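Local coordinates for protein probable histone-lysine N-methyltransferase, H3 lysine-9 specific SUVH9 (Arabidopsis thaliana, PDB 4NJ5) that contributes to gene silencing, lacking methyltransferase activity of its own and possibly binding methylated DNA to recruit RNA polymerase V to chromatin, at residues E14-T19 against P76-G81. Numbering follows the deposited sequence.
Sequences EHVRKT and PGVQVG
V16 lays its CG2 methyl almost squarely on one face of the flat peptide group joining G77 to V78, with CG2 3.5 Å from G77 C. On the helix itself, one face of the H15 imidazole carries T19 OG1, set toward the rim, while the carboxylate of E14 lies in plane at the edge of the R17 guanidinium. That pair is two-pronged: a weak bond from R17 NE to E14 OE2 (3.2 Å) and a second from R17 NH2 to E14 OE1, modelled so short that its length is doubtful. T19 OG1 donates to H15 O over 2.9 Å from above the carbonyl plane; the same oxygen also accepts the helical bond from T19 N.

From the helix side V16 makes nearly all of the contact, and G77 O lies against its CB and both methyls, 3.5 Å from V16 CG2. With chi1 at 165°, CG1 is anti to the backbone N and CG2 anti to the carbonyl carbon, which points CG2 at the loop. There V16 CG2 also meets V78 CG2 at 3.9 Å, methyl against methyl. G77, with a positive phi of 94° and no side chain, lets the loop backbone come close. No hydrogen bond joins the two segments, but R13, three residues before V16, donates from NH2 to G77 O.

The loop belongs to the SRA domain and leads into strand 83-84. Helix 8-35 turns another side to the SET region, where R17 bonds through NH1 to R420 O and makes a cation-pi contact with W421, and so stands between the two domains.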
ATOM      1  N   GLU A  14      11.335  11.346  -0.123  1.00 27.96           N
ATOM      2  CA  GLU A  14      10.732  11.719   1.151  1.00 27.68           C
ATOM      3  C   GLU A  14       9.551  12.670   0.959  1.00 29.04           C
ATOM      4  O   GLU A  14       8.485  12.484   1.561  1.00 28.65           O
ATOM      5  CB  GLU A  14      11.785  12.342   2.070  1.00 29.75           C
ATOM      6  CG  GLU A  14      11.371  12.421   3.526  1.00 45.47           C
ATOM      7  CD  GLU A  14      11.313  11.061   4.210  1.00 46.04           C
ATOM      8  OE1 GLU A  14      10.911  11.017   5.390  1.00 48.43           O
ATOM      9  OE2 GLU A  14      11.669  10.041   3.581  1.00 44.42           O
ATOM     10  N   HIS A  15       9.738  13.684   0.115  1.00 27.50           N
ATOM     11  CA  HIS A  15       8.637  14.591  -0.206  1.00 28.84           C
ATOM     12  C   HIS A  15       7.425  13.821  -0.732  1.00 26.55           C
ATOM     13  O   HIS A  15       6.294  14.051  -0.285  1.00 26.36           O
ATOM     14  CB  HIS A  15       9.049  15.672  -1.210  1.00 31.95           C
ATOM     15  CG  HIS A  15       7.907  16.536  -1.651  1.00 35.90           C
ATOM     16  ND1 HIS A  15       7.354  17.506  -0.845  1.00 35.12           N
ATOM     17  CD2 HIS A  15       7.195  16.553  -2.804  1.00 34.37           C
ATOM     18  CE1 HIS A  15       6.358  18.096  -1.487  1.00 30.65           C
ATOM     19  NE2 HIS A  15       6.243  17.536  -2.676  1.00 32.28           N
ATOM     20  N   VAL A  16       7.665  12.908  -1.671  1.00 24.29           N
ATOM     21  CA  VAL A  16       6.579  12.086  -2.214  1.00 24.09           C
ATOM     22  C   VAL A  16       5.899  11.263  -1.120  1.00 26.73           C
ATOM     23  O   VAL A  16       4.670  11.139  -1.094  1.00 26.62           O
ATOM     24  CB  VAL A  16       7.072  11.143  -3.333  1.00 22.39           C
ATOM     25  CG1 VAL A  16       6.045  10.057  -3.620  1.00 20.99           C
ATOM     26  CG2 VAL A  16       7.384  11.930  -4.589  1.00 22.96           C
ATOM     27  N   ARG A  17       6.704  10.711  -0.217  1.00 27.58           N
ATOM     28  CA  ARG A  17       6.179   9.936   0.903  1.00 25.06           C
ATOM     29  C   ARG A  17       5.184  10.768   1.723  1.00 23.09           C
ATOM     30  O   ARG A  17       4.032  10.356   1.942  1.00 21.36           O
ATOM     31  CB  ARG A  17       7.331   9.445   1.780  1.00 27.33           C
ATOM     32  CG  ARG A  17       6.942   8.404   2.809  1.00 28.29           C
ATOM     33  CD  ARG A  17       8.173   7.819   3.495  1.00 30.34           C
ATOM     34  NE  ARG A  17       8.827   8.766   4.394  1.00 31.89           N
ATOM     35  CZ  ARG A  17       8.460   8.970   5.656  1.00 35.79           C
ATOM     36  NH1 ARG A  17       7.436   8.299   6.164  1.00 38.74           N
ATOM     37  NH2 ARG A  17       9.112   9.848   6.408  1.00 33.39           N
ATOM     38  N   LYS A  18       5.626  11.948   2.151  1.00 22.86           N
ATOM     39  CA  LYS A  18       4.762  12.859   2.905  1.00 24.14           C
ATOM     40  C   LYS A  18       3.490  13.237   2.134  1.00 23.48           C
ATOM     41  O   LYS A  18       2.391  13.304   2.705  1.00 22.07           O
ATOM     42  CB  LYS A  18       5.529  14.125   3.299  1.00 36.83           C
ATOM     43  CG  LYS A  18       6.579  13.913   4.379  1.00 41.75           C
ATOM     44  CD  LYS A  18       5.929  13.586   5.713  1.00 49.91           C
ATOM     45  CE  LYS A  18       6.968  13.302   6.788  1.00 57.41           C
ATOM     46  NZ  LYS A  18       7.853  14.475   7.047  1.00 63.24           N
ATOM     47  N   THR A  19       3.642  13.476   0.835  1.00 22.23           N
ATOM     48  CA  THR A  19       2.500  13.849   0.016  1.00 21.75           C
ATOM     49  C   THR A  19       1.460  12.736  -0.000  1.00 20.58           C
ATOM     50  O   THR A  19       0.265  12.990   0.169  1.00 20.51           O
ATOM     51  CB  THR A  19       2.903  14.183  -1.436  1.00 21.86           C
ATOM     52  OG1 THR A  19       3.894  15.219  -1.437  1.00 23.26           O
ATOM     53  CG2 THR A  19       1.686  14.649  -2.223  1.00 21.61           C
ATOM     54  N   PRO A  76      10.481  13.430 -10.082  1.00 27.27           N
ATOM     55  CA  PRO A  76      11.413  13.162  -8.982  1.00 28.28           C
ATOM     56  C   PRO A  76      10.689  12.628  -7.755  1.00 28.71           C
ATOM     57  O   PRO A  76       9.700  13.222  -7.321  1.00 26.11           O
ATOM     58  CB  PRO A  76      12.015  14.540  -8.691  1.00 38.31           C
ATOM     59  CG  PRO A  76      11.872  15.288  -9.976  1.00 38.28           C
ATOM     60  CD  PRO A  76      10.567  14.824 -10.548  1.00 35.27           C
ATOM     61  N   GLY A  77      11.167  11.507  -7.224  1.00 33.39           N
ATOM     62  CA  GLY A  77      10.562  10.899  -6.052  1.00 31.61           C
ATOM     63  C   GLY A  77       9.541   9.827  -6.387  1.00 28.64           C
ATOM     64  O   GLY A  77       9.180   9.022  -5.533  1.00 29.92           O
ATOM     65  N   VAL A  78       9.062   9.821  -7.626  1.00 24.46           N
ATOM     66  CA  VAL A  78       8.120   8.800  -8.067  1.00 23.51           C
ATOM     67  C   VAL A  78       8.856   7.772  -8.908  1.00 26.41           C
ATOM     68  O   VAL A  78       9.390   8.090  -9.968  1.00 25.04           O
ATOM     69  CB  VAL A  78       6.959   9.395  -8.880  1.00 23.73           C
ATOM     70  CG1 VAL A  78       5.965   8.300  -9.264  1.00 22.41           C
ATOM     71  CG2 VAL A  78       6.266  10.490  -8.086  1.00 21.04           C
ATOM     72  N   GLN A  79       8.886   6.536  -8.428  1.00 28.96           N
ATOM     73  CA  GLN A  79       9.708   5.512  -9.047  1.00 30.38           C
ATOM     74  C   GLN A  79       8.868   4.515  -9.822  1.00 27.83           C
ATOM     75  O   GLN A  79       7.676   4.349  -9.557  1.00 24.13           O
ATOM     76  CB  GLN A  79      10.516   4.777  -7.981  1.00 44.62           C
ATOM     77  CG  GLN A  79      10.942   5.658  -6.827  1.00 50.53           C
ATOM     78  CD  GLN A  79      12.095   5.065  -6.045  1.00 60.52           C
ATOM     79  OE1 GLN A  79      11.920   4.120  -5.276  1.00 65.22           O
ATOM     80  NE2 GLN A  79      13.286   5.616  -6.246  1.00 64.57           N
ATOM     81  N   VAL A  80       9.503   3.852 -10.780  1.00 23.72           N
ATOM     82  CA  VAL A  80       8.860   2.784 -11.521  1.00 23.38           C
ATOM     83  C   VAL A  80       8.367   1.711 -10.559  1.00 23.21           C
ATOM     84  O   VAL A  80       9.111   1.253  -9.690  1.00 24.16           O
ATOM     85  CB  VAL A  80       9.827   2.147 -12.529  1.00 26.26           C
ATOM     86  CG1 VAL A  80       9.156   0.987 -13.245  1.00 24.74           C
ATOM     87  CG2 VAL A  80      10.305   3.192 -13.525  1.00 29.94           C
ATOM     88  N   GLY A  81       7.104   1.329 -10.706  1.00 22.19           N
ATOM     89  CA  GLY A  81       6.542   0.268  -9.896  1.00 22.24           C
ATOM     90  C   GLY A  81       5.643   0.786  -8.794  1.00 23.94           C
ATOM     91  O   GLY A  81       4.930   0.012  -8.157  1.00 26.72           O
TER